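Local coordinates for protein flavohemoglobin (Malassezia yamatoensis, PDB 6O0A) that probably detoxifies nitric oxide as a dioxygenase, passing electrons from NAD(P)H through bound FAD to a heme in its globin domain, at residues A[102-107]-A[263-268]; A[225-230]-A[289-294]; A[369-374]-A[395-400]. All coordinates share one frame; numbering follows the deposited sequence.

Interaction 1 of 3, residues A[102-107]-A[263-268]; sequences VANKHA and NPYGDM. With HEM (protoporphyrin IX containing Fe), chain C.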
# COMPACT_ATOMS: atom_id res chain seq x y z
N VAL A 102 -6.47 -2.03 -4.16
CA VAL A 102 -6.70 -0.82 -4.94
C VAL A 102 -7.81 0.03 -4.32
O VAL A 102 -7.68 1.25 -4.22
CB VAL A 102 -7.02 -1.18 -6.40
CG1 VAL A 102 -7.36 0.08 -7.17
CG2 VAL A 102 -5.82 -1.87 -7.05
N ALA A 103 -8.91 -0.61 -3.91
CA ALA A 103 -10.02 0.13 -3.33
C ALA A 103 -9.59 0.89 -2.08
O ALA A 103 -10.00 2.04 -1.86
CB ALA A 103 -11.17 -0.82 -2.99
N ASN A 104 -8.78 0.26 -1.22
CA ASN A 104 -8.33 0.93 -0.01
C ASN A 104 -7.44 2.13 -0.34
O ASN A 104 -7.56 3.18 0.30
CB ASN A 104 -7.61 -0.05 0.90
CG ASN A 104 -8.57 -0.84 1.80
OD1 ASN A 104 -8.84 -0.45 2.94
ND2 ASN A 104 -9.07 -1.97 1.29
N LYS A 105 -6.55 1.98 -1.32
CA LYS A 105 -5.74 3.12 -1.75
C LYS A 105 -6.61 4.24 -2.29
O LYS A 105 -6.43 5.41 -1.94
CB LYS A 105 -4.72 2.67 -2.81
CG LYS A 105 -3.74 3.75 -3.23
CD LYS A 105 -2.84 4.15 -2.08
CE LYS A 105 -1.89 3.02 -1.68
NZ LYS A 105 -0.73 2.93 -2.61
N HIS A 106 -7.56 3.90 -3.17
CA HIS A 106 -8.48 4.89 -3.72
C HIS A 106 -9.24 5.63 -2.63
O HIS A 106 -9.43 6.84 -2.70
CB HIS A 106 -9.48 4.20 -4.63
CG HIS A 106 -8.93 3.88 -5.98
ND1 HIS A 106 -9.63 3.13 -6.90
CD2 HIS A 106 -7.76 4.21 -6.56
CE1 HIS A 106 -8.91 3.02 -8.00
NE2 HIS A 106 -7.77 3.65 -7.81
N ALA A 107 -9.73 4.89 -1.64
CA ALA A 107 -10.47 5.51 -0.54
C ALA A 107 -9.58 6.44 0.26
O ALA A 107 -9.98 7.55 0.61
CB ALA A 107 -11.08 4.43 0.36
N ASN A 263 -8.63 9.64 5.94
CA ASN A 263 -9.15 8.60 6.81
C ASN A 263 -8.26 7.36 6.68
O ASN A 263 -7.54 7.20 5.69
CB ASN A 263 -10.60 8.32 6.44
CG ASN A 263 -11.52 9.46 6.87
OD1 ASN A 263 -11.24 10.15 7.85
ND2 ASN A 263 -12.62 9.65 6.14
N PRO A 264 -8.27 6.49 7.69
CA PRO A 264 -7.36 5.34 7.68
C PRO A 264 -7.94 4.18 6.87
O PRO A 264 -9.14 3.91 6.91
CB PRO A 264 -7.26 4.97 9.16
CG PRO A 264 -8.63 5.30 9.70
CD PRO A 264 -9.08 6.55 8.93
N TYR A 265 -7.06 3.49 6.15
CA TYR A 265 -7.46 2.40 5.26
C TYR A 265 -6.35 1.36 5.20
O TYR A 265 -5.25 1.55 5.73
CB TYR A 265 -7.82 2.94 3.86
CG TYR A 265 -9.12 3.72 3.85
CD1 TYR A 265 -10.34 3.07 4.02
CD2 TYR A 265 -9.13 5.10 3.69
CE1 TYR A 265 -11.54 3.77 4.03
CE2 TYR A 265 -10.32 5.82 3.70
CZ TYR A 265 -11.52 5.14 3.87
OH TYR A 265 -12.71 5.83 3.88
N GLY A 266 -6.64 0.26 4.52
CA GLY A 266 -5.65 -0.76 4.27
C GLY A 266 -6.20 -2.10 4.67
O GLY A 266 -6.93 -2.19 5.67
N ASP A 267 -5.92 -3.14 3.89
CA ASP A 267 -6.48 -4.45 4.17
C ASP A 267 -5.46 -5.40 4.75
O ASP A 267 -5.77 -6.58 4.96
CB ASP A 267 -7.12 -5.04 2.91
CG ASP A 267 -6.12 -5.28 1.78
OD1 ASP A 267 -4.93 -4.95 1.93
OD2 ASP A 267 -6.55 -5.80 0.73
N MET A 268 -4.25 -4.92 5.04
CA MET A 268 -3.19 -5.76 5.60
C MET A 268 -3.18 -5.54 7.11
O MET A 268 -2.31 -4.87 7.67
CB MET A 268 -1.86 -5.42 4.94
CG MET A 268 -0.72 -6.32 5.32
SD MET A 268 -1.10 -8.02 4.91
CE MET A 268 -1.63 -7.84 3.21
CHA HEM C . -3.48 3.84 -7.83
CHB HEM C . -6.04 0.87 -10.74
CHC HEM C . -9.26 4.42 -11.50
CHD HEM C . -6.37 7.53 -9.16
C1A HEM C . -3.91 2.72 -8.53
C2A HEM C . -3.26 1.43 -8.54
C3A HEM C . -3.97 0.61 -9.34
C4A HEM C . -5.08 1.37 -9.87
CMA HEM C . -3.66 -0.86 -9.66
CAA HEM C . -1.99 1.06 -7.75
CBA HEM C . -2.50 0.56 -6.40
CGA HEM C . -1.33 0.25 -5.49
O1A HEM C . -0.44 1.12 -5.34
O2A HEM C . -1.30 -0.86 -4.91
C1B HEM C . -7.15 1.57 -11.19
C2B HEM C . -8.18 1.05 -12.07
C3B HEM C . -9.07 2.04 -12.30
C4B HEM C . -8.63 3.20 -11.55
CMB HEM C . -8.17 -0.39 -12.62
CAB HEM C . -10.36 2.02 -13.15
CBB HEM C . -10.98 0.91 -13.58
C1C HEM C . -8.73 5.58 -10.97
C2C HEM C . -9.31 6.89 -11.08
C3C HEM C . -8.52 7.76 -10.43
C4C HEM C . -7.40 7.01 -9.90
CMC HEM C . -10.64 7.16 -11.81
CAC HEM C . -8.64 9.30 -10.26
CBC HEM C . -9.26 10.08 -11.17
C1D HEM C . -5.35 6.79 -8.60
C2D HEM C . -4.27 7.34 -7.80
C3D HEM C . -3.47 6.34 -7.44
C4D HEM C . -4.00 5.11 -7.98
CMD HEM C . -4.11 8.85 -7.47
CAD HEM C . -2.19 6.49 -6.58
CBD HEM C . -0.99 6.26 -7.50
CGD HEM C . -0.66 7.50 -8.30
O1D HEM C . -0.57 8.61 -7.72
O2D HEM C . -0.46 7.37 -9.54
NA HEM C . -5.02 2.65 -9.35
NB HEM C . -7.45 2.88 -10.90
NC HEM C . -7.56 5.68 -10.23
ND HEM C . -5.16 5.42 -8.68
FE HEM C . -6.45 4.08 -9.57
O HOH W 1 -10.06 9.33 2.92

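Interaction 2 of 3, residues A[225-230]-A[289-294]; sequences TLLPSE and GVTPVL. With FAD (flavin-adenine dinucleotide), chain B.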
# COMPACT_ATOMS: atom_id res chain seq x y z
N THR A 225 2.17 4.10 7.46
CA THR A 225 1.53 3.19 8.39
C THR A 225 1.32 3.84 9.76
O THR A 225 2.23 4.47 10.31
CB THR A 225 2.40 1.94 8.54
OG1 THR A 225 2.56 1.34 7.24
CG2 THR A 225 1.74 0.92 9.48
N LEU A 226 0.12 3.67 10.31
CA LEU A 226 -0.18 4.20 11.63
C LEU A 226 0.57 3.44 12.72
O LEU A 226 0.66 2.21 12.69
CB LEU A 226 -1.68 4.13 11.90
CG LEU A 226 -2.44 5.14 11.05
CD1 LEU A 226 -3.95 4.95 11.25
CD2 LEU A 226 -2.00 6.56 11.44
N LEU A 227 1.08 4.18 13.69
CA LEU A 227 1.84 3.65 14.82
C LEU A 227 1.10 3.83 16.14
O LEU A 227 0.19 4.68 16.26
CB LEU A 227 3.21 4.35 14.90
CG LEU A 227 4.16 4.10 13.73
CD1 LEU A 227 5.37 4.98 13.87
CD2 LEU A 227 4.54 2.62 13.66
N PRO A 228 1.47 3.07 17.17
CA PRO A 228 0.77 3.18 18.46
C PRO A 228 0.73 4.60 19.00
O PRO A 228 1.75 5.30 19.04
CB PRO A 228 1.58 2.25 19.37
CG PRO A 228 2.17 1.25 18.46
CD PRO A 228 2.44 1.96 17.16
N SER A 229 -0.46 5.04 19.41
CA SER A 229 -0.66 6.40 19.87
C SER A 229 -1.97 6.45 20.65
O SER A 229 -2.69 5.46 20.75
CB SER A 229 -0.68 7.38 18.70
OG SER A 229 -1.89 7.21 17.99
N GLU A 230 -2.27 7.63 21.20
CA GLU A 230 -3.60 7.85 21.75
C GLU A 230 -4.63 7.79 20.62
O GLU A 230 -4.30 7.97 19.45
CB GLU A 230 -3.67 9.21 22.44
CG GLU A 230 -2.66 9.39 23.53
CD GLU A 230 -3.27 9.22 24.89
OE1 GLU A 230 -3.83 10.20 25.42
OE2 GLU A 230 -3.21 8.09 25.42
N GLY A 289 10.16 -0.82 7.17
CA GLY A 289 9.13 -1.84 7.16
C GLY A 289 8.75 -2.34 8.54
O GLY A 289 7.78 -3.08 8.67
N VAL A 290 9.48 -1.91 9.58
CA VAL A 290 9.09 -2.19 10.95
C VAL A 290 7.75 -1.56 11.32
O VAL A 290 7.14 -1.98 12.29
CB VAL A 290 10.21 -1.69 11.91
CG1 VAL A 290 10.19 -0.18 12.03
CG2 VAL A 290 10.06 -2.33 13.28
N THR A 291 7.28 -0.54 10.59
CA THR A 291 6.15 0.21 11.14
C THR A 291 4.87 -0.63 11.26
O THR A 291 4.25 -0.60 12.34
CB THR A 291 5.94 1.51 10.35
OG1 THR A 291 5.77 1.26 8.95
CG2 THR A 291 7.13 2.47 10.56
N PRO A 292 4.43 -1.42 10.26
CA PRO A 292 3.29 -2.32 10.53
C PRO A 292 3.60 -3.37 11.59
O PRO A 292 2.70 -3.75 12.36
CB PRO A 292 3.00 -2.96 9.16
CG PRO A 292 4.23 -2.77 8.36
CD PRO A 292 4.86 -1.49 8.84
N VAL A 293 4.84 -3.85 11.66
CA VAL A 293 5.20 -4.84 12.67
C VAL A 293 4.96 -4.29 14.08
O VAL A 293 4.36 -4.95 14.94
CB VAL A 293 6.66 -5.29 12.47
CG1 VAL A 293 7.13 -6.18 13.62
CG2 VAL A 293 6.81 -6.03 11.13
N LEU A 294 5.42 -3.07 14.33
CA LEU A 294 5.17 -2.44 15.63
C LEU A 294 3.68 -2.25 15.90
O LEU A 294 3.20 -2.50 17.02
CB LEU A 294 5.91 -1.11 15.71
CG LEU A 294 5.69 -0.33 16.99
CD1 LEU A 294 6.13 -1.14 18.22
CD2 LEU A 294 6.41 1.02 16.93
PA FAD B . 8.70 9.82 -4.22
O1A FAD B . 8.70 11.23 -4.66
O2A FAD B . 7.36 9.13 -4.24
O5B FAD B . 9.73 8.98 -5.10
C5B FAD B . 9.76 7.54 -5.00
C4B FAD B . 10.78 7.07 -6.00
O4B FAD B . 10.38 7.52 -7.32
C3B FAD B . 12.17 7.64 -5.82
O3B FAD B . 12.94 6.89 -4.87
C2B FAD B . 12.76 7.52 -7.22
O2B FAD B . 13.26 6.21 -7.48
C1B FAD B . 11.53 7.78 -8.11
N9A FAD B . 11.45 9.15 -8.61
C8A FAD B . 11.15 10.27 -7.89
N7A FAD B . 11.22 11.38 -8.58
C5A FAD B . 11.60 10.96 -9.85
C6A FAD B . 11.91 11.66 -11.02
N6A FAD B . 11.86 13.00 -11.13
N1A FAD B . 12.30 10.95 -12.10
C2A FAD B . 12.36 9.61 -12.00
N3A FAD B . 12.10 8.84 -10.94
C4A FAD B . 11.73 9.58 -9.89
N1 FAD B . 7.26 5.10 4.17
C2 FAD B . 7.80 5.33 5.40
O2 FAD B . 8.86 5.95 5.55
N3 FAD B . 7.14 4.85 6.53
C4 FAD B . 5.95 4.15 6.54
O4 FAD B . 5.43 3.79 7.60
C4X FAD B . 5.39 3.92 5.23
N5 FAD B . 4.26 3.26 5.14
C5X FAD B . 3.72 3.04 3.88
C6 FAD B . 2.53 2.32 3.77
C7 FAD B . 1.94 2.09 2.53
C7M FAD B . 0.67 1.28 2.44
C8 FAD B . 2.56 2.60 1.37
C8M FAD B . 1.93 2.39 0.01
C9 FAD B . 3.75 3.30 1.47
C9A FAD B . 4.35 3.51 2.71
N10 FAD B . 5.57 4.21 2.85
C10 FAD B . 6.11 4.43 4.09
C1' FAD B . 6.22 4.81 1.67
C2' FAD B . 5.75 6.23 1.40
O2' FAD B . 4.36 6.21 1.07
C3' FAD B . 6.54 6.89 0.26
O3' FAD B . 6.51 6.05 -0.89
C4' FAD B . 8.00 7.18 0.62
O4' FAD B . 8.03 7.89 1.86
C5' FAD B . 8.72 7.95 -0.46
O5' FAD B . 8.05 9.21 -0.66
P FAD B . 8.85 10.37 -1.42
O1P FAD B . 10.04 10.89 -0.68
O2P FAD B . 7.85 11.46 -1.72
O3P FAD B . 9.35 9.71 -2.77

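Interaction 3 of 3, residues A[369-374]-A[395-400]; sequences FLCGPL and FYEIFG. With FAD (flavin-adenine dinucleotide), chain B.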
# COMPACT_ATOMS: atom_id res chain seq x y z
N PHE A 369 4.33 -12.61 7.57
CA PHE A 369 4.14 -11.25 7.07
C PHE A 369 5.49 -10.64 6.70
O PHE A 369 6.45 -10.75 7.48
CB PHE A 369 3.44 -10.39 8.13
CG PHE A 369 3.41 -8.93 7.79
CD1 PHE A 369 2.50 -8.43 6.87
CD2 PHE A 369 4.29 -8.04 8.40
CE1 PHE A 369 2.48 -7.08 6.56
CE2 PHE A 369 4.27 -6.68 8.10
CZ PHE A 369 3.36 -6.20 7.18
N LEU A 370 5.58 -10.02 5.52
CA LEU A 370 6.80 -9.38 5.05
C LEU A 370 6.57 -7.90 4.82
O LEU A 370 5.57 -7.50 4.20
CB LEU A 370 7.29 -9.99 3.73
CG LEU A 370 7.38 -11.50 3.63
CD1 LEU A 370 7.77 -11.91 2.21
CD2 LEU A 370 8.38 -12.02 4.66
N CYS A 371 7.50 -7.07 5.26
CA CYS A 371 7.46 -5.66 4.88
C CYS A 371 8.88 -5.14 4.79
O CYS A 371 9.59 -5.09 5.80
CB CYS A 371 6.65 -4.85 5.88
SG CYS A 371 6.36 -3.19 5.29
N GLY A 372 9.28 -4.73 3.60
CA GLY A 372 10.60 -4.19 3.37
C GLY A 372 10.71 -3.73 1.94
O GLY A 372 9.72 -3.70 1.21
N PRO A 373 11.91 -3.36 1.51
CA PRO A 373 12.10 -3.00 0.10
C PRO A 373 11.66 -4.15 -0.80
O PRO A 373 11.67 -5.31 -0.41
CB PRO A 373 13.61 -2.74 -0.00
CG PRO A 373 14.02 -2.37 1.39
CD PRO A 373 13.16 -3.24 2.29
N LEU A 374 11.26 -3.80 -2.02
CA LEU A 374 10.76 -4.81 -2.96
C LEU A 374 11.75 -5.96 -3.10
O LEU A 374 11.36 -7.13 -3.02
CB LEU A 374 10.48 -4.16 -4.31
CG LEU A 374 9.84 -5.07 -5.36
CD1 LEU A 374 8.56 -5.72 -4.83
CD2 LEU A 374 9.55 -4.30 -6.65
N PHE A 395 2.10 -13.05 3.45
CA PHE A 395 1.41 -11.79 3.26
C PHE A 395 2.45 -10.68 3.17
O PHE A 395 3.47 -10.74 3.85
CB PHE A 395 0.45 -11.51 4.42
CG PHE A 395 -0.60 -12.56 4.61
CD1 PHE A 395 -0.33 -13.70 5.34
CD2 PHE A 395 -1.86 -12.40 4.06
CE1 PHE A 395 -1.30 -14.68 5.51
CE2 PHE A 395 -2.83 -13.36 4.23
CZ PHE A 395 -2.56 -14.50 4.96
N TYR A 396 2.20 -9.68 2.33
CA TYR A 396 3.22 -8.66 2.19
C TYR A 396 2.57 -7.29 2.05
O TYR A 396 1.37 -7.15 1.79
CB TYR A 396 4.16 -8.96 1.01
CG TYR A 396 3.52 -8.96 -0.36
CD1 TYR A 396 3.20 -7.77 -1.00
CD2 TYR A 396 3.28 -10.15 -1.03
CE1 TYR A 396 2.62 -7.76 -2.26
CE2 TYR A 396 2.70 -10.15 -2.30
CZ TYR A 396 2.38 -8.95 -2.90
OH TYR A 396 1.81 -8.93 -4.16
N GLU A 397 3.41 -6.28 2.26
CA GLU A 397 3.00 -4.88 2.23
C GLU A 397 4.10 -4.12 1.50
O GLU A 397 5.23 -4.04 1.99
CB GLU A 397 2.79 -4.33 3.64
CG GLU A 397 2.55 -2.84 3.72
CD GLU A 397 1.12 -2.46 3.41
OE1 GLU A 397 0.60 -2.85 2.34
OE2 GLU A 397 0.50 -1.78 4.26
N ILE A 398 3.78 -3.60 0.31
CA ILE A 398 4.74 -2.85 -0.49
C ILE A 398 4.62 -1.38 -0.12
O ILE A 398 3.52 -0.81 -0.10
CB ILE A 398 4.48 -3.06 -1.99
CG1 ILE A 398 4.69 -4.53 -2.37
CG2 ILE A 398 5.36 -2.14 -2.83
CD1 ILE A 398 4.19 -4.88 -3.76
N PHE A 399 5.76 -0.75 0.18
CA PHE A 399 5.80 0.69 0.51
C PHE A 399 6.03 1.48 -0.78
O PHE A 399 7.13 1.96 -1.08
CB PHE A 399 6.87 0.99 1.55
CG PHE A 399 6.45 0.73 2.99
CD1 PHE A 399 5.25 0.10 3.30
CD2 PHE A 399 7.26 1.15 4.04
CE1 PHE A 399 4.87 -0.13 4.63
CE2 PHE A 399 6.89 0.91 5.38
CZ PHE A 399 5.69 0.28 5.67
N GLY A 400 4.96 1.62 -1.56
CA GLY A 400 5.03 2.39 -2.79
C GLY A 400 4.17 1.80 -3.90
O GLY A 400 3.43 0.85 -3.67
PA FAD B . 8.70 9.82 -4.22
O1A FAD B . 8.70 11.23 -4.66
O2A FAD B . 7.36 9.13 -4.24
O5B FAD B . 9.73 8.98 -5.10
C5B FAD B . 9.76 7.54 -5.00
C4B FAD B . 10.78 7.07 -6.00
O4B FAD B . 10.38 7.52 -7.32
C3B FAD B . 12.17 7.64 -5.82
O3B FAD B . 12.94 6.89 -4.87
C2B FAD B . 12.76 7.52 -7.22
O2B FAD B . 13.26 6.21 -7.48
C1B FAD B . 11.53 7.78 -8.11
N9A FAD B . 11.45 9.15 -8.61
C8A FAD B . 11.15 10.27 -7.89
N7A FAD B . 11.22 11.38 -8.58
C5A FAD B . 11.60 10.96 -9.85
C6A FAD B . 11.91 11.66 -11.02
N6A FAD B . 11.86 13.00 -11.13
N1A FAD B . 12.30 10.95 -12.10
C2A FAD B . 12.36 9.61 -12.00
N3A FAD B . 12.10 8.84 -10.94
C4A FAD B . 11.73 9.58 -9.89
N1 FAD B . 7.26 5.10 4.17
C2 FAD B . 7.80 5.33 5.40
O2 FAD B . 8.86 5.95 5.55
N3 FAD B . 7.14 4.85 6.53
C4 FAD B . 5.95 4.15 6.54
O4 FAD B . 5.43 3.79 7.60
C4X FAD B . 5.39 3.92 5.23
N5 FAD B . 4.26 3.26 5.14
C5X FAD B . 3.72 3.04 3.88
C6 FAD B . 2.53 2.32 3.77
C7 FAD B . 1.94 2.09 2.53
C7M FAD B . 0.67 1.28 2.44
C8 FAD B . 2.56 2.60 1.37
C8M FAD B . 1.93 2.39 0.01
C9 FAD B . 3.75 3.30 1.47
C9A FAD B . 4.35 3.51 2.71
N10 FAD B . 5.57 4.21 2.85
C10 FAD B . 6.11 4.43 4.09
C1' FAD B . 6.22 4.81 1.67
C2' FAD B . 5.75 6.23 1.40
O2' FAD B . 4.36 6.21 1.07
C3' FAD B . 6.54 6.89 0.26
O3' FAD B . 6.51 6.05 -0.89
C4' FAD B . 8.00 7.18 0.62
O4' FAD B . 8.03 7.89 1.86
C5' FAD B . 8.72 7.95 -0.46
O5' FAD B . 8.05 9.21 -0.66
P FAD B . 8.85 10.37 -1.42
O1P FAD B . 10.04 10.89 -0.68
O2P FAD B . 7.85 11.46 -1.72
O3P FAD B . 9.35 9.71 -2.77

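Interaction 1 of 3, residues A[102-107]-A[263-268]
Asn104 and Ala107, one helical turn apart, present the same side of their helix to the loop 263-268, and Tyr265 fits against both. The tight half is the tyrosine ring. Ala107 CB sits almost over its centre, 3.6 Å from the centroid of the Tyr265 ring and only 10° off the ring normal, a clean CH-pi contact. The ring gets there because CG of Tyr265 lies beside its own backbone N (chi1 -71°), which lays the flat side of the phenol on the helix. Tyr265 CB meanwhile touches the carbonyl O of Asn104 at 3.6 Å.

The one direct hydrogen bond is next along the loop: Gly266 N gives its proton to Asn104 OD1 at 2.8 Å, with an N-H...O angle of 154°. The donor stands above the amide's carbonyl plane. The other end of the amide, ND2, bonds to Ser100 O of the same helix, so both ends of the Asn104 side chain are tied and its rotation is fixed.

Packing thins from there toward Asp267, which is partly exposed. Asp267 CB is 4.0 Å from Asn104 ND2, and the carboxylate turns to Ser100 OG instead. Beyond the rim of the tyrosine ring a water lies 2.9 Å from Ala107 O and weakly accepts from Asn263 N.

On the far side of the same helix His106 NE2 binds the heme iron at 2.2 Å as the proximal ligand, its ND1 bonded to Glu158, the arrangement familiar from flavohemoglobins. The helix 96-108 is thus wedged between heme and reductase: helix 137-163 packs on it through Leu157 and Tyr162 and on Tyr265 through Leu161 and Tyr162, while Tyr207 of strand 207-213 lies against Asn104 and Lys105.

Interaction 2 of 3, residues A[225-230]-A[289-294]
Thr291, close to the start of the helix 290-302, meets Thr225 at the edge of the flavin. Thr291 OG1 lies 3.5 Å from Thr225 CB and 2.9 Å from FAD O4, and it is also near Ile288 O. With chi1 at 56° the hydroxyl sits between the backbone N and the carbonyl carbon, which turns it to the flavin and sends CG2 toward Leu227. Leu227 CD2 lies against the Thr291 backbone and CB, 3.5 Å from Thr291 O.

Pro292 follows, its CD and CB against the Thr225 side chain. The methyl CG2 of Thr225 is 3.6 Å from Pro292 N, an atom with no hydrogen to donate, so this spot is purely van der Waals. The same proline reaches back to Phe369 and Cys371 of the neighbouring strand.

Val293 turns from the contact to Phe369, and Leu294, a turn beyond Val290, closes it. Leu294 CG packs against Pro228 CD at 4.0 Å, and its CD2 meets the tip of Leu227, so the two loop residues grip one leucine branch.

Across from the helix, Thr225 N is shared by two flavin acceptors, N5 at 3.2 Å and O4 at 3.3 Å, and this fork holds the reactive edge of the isoalloxazine against the end of strand 219-225. The helix 290-302 follows strand 281-286 of the parallel sheet. One element from the FAD-binding region and one from the NAD-binding region closing on the flavin N5-O4 edge is the interdomain arrangement of the ferredoxin-NADP reductase family.

Interaction 3 of 3, residues A[369-374]-A[395-400]
Phe399 and Cys371 meet where two neighbouring parallel strands run out toward the flavin. Further back, Leu370 N donates to Phe395 O at 2.8 Å and Glu397 N to Leu370 O at 3.1 Å. The short strand axes are 20° from parallel. The gaps between these bonds are closed by CA-H...O contacts, with Phe369 CA over Phe395 O and Tyr396 CA over Leu370 O. Phe369 and Glu397 lie side by side on one face of the sheet, Glu397 CB against the ring at 4.0 Å from Phe369 CE1.

Phe399 is best followed outward. Phe399 CB is under the central ring of the isoalloxazine, 3.7 Å from FAD N10. CG lies over C9A, CD1 over C5X and C6, and CD2 over C10 and C4X. CE2 continues over C4X, while Phe399 CE1 has FAD C5X on one side and Cys371 SG on the other, each 3.5 Å away. At the end of the ring, Phe399 CZ reaches FAD N5 at 3.3 Å. N5 lies over the centre of one face; the sulfur sits over the opposite face, offset toward its rim and 28° off the normal, a Cys sulfur-aromatic contact. Phe399 is the centre of an inverse gamma turn.

Glu397, bent at chi2 (81°), carries its OE2 to 3.6 Å from FAD C7M, at the dimethyl end of the flavin that faces the heme side. Strand 367-371, helix 374-386 and strand 394-397 form a beta-alpha-beta crossover at the edge of the NAD-binding sheet. As in ferredoxin-NADP reductase relatives, this aromatic near the end of the modelled chain probably occupies the place where the nicotinamide must come to hand over hydride.

Interactions 1 and 2 are buried, while interaction 3 is only partly so, its Tyr396 and the end of the modelled chain lying outward. Interactions 2 and 3 share the flavin: Phe399 CZ lies 3.4 Å from Thr291 OG1 and 3.7 Å from Pro292 CD. Interaction 1 stands nearer the heme and meets interaction 3 through Met268, whose CG is 3.5 Å from Phe369 CE1; Pro264 touches Leu226 of interaction 2. Their chemistry differs with place. The globin-reductase seam of interaction 1 combines one hydrogen bond to an asparagine amide with a CH-pi contact, interaction 2 is apolar apart from its bonds to FAD, and 369-374 with 395-400 is parallel sheet pairing that ends in a sulfur-aromatic contact, with the flavin over the ring's other face.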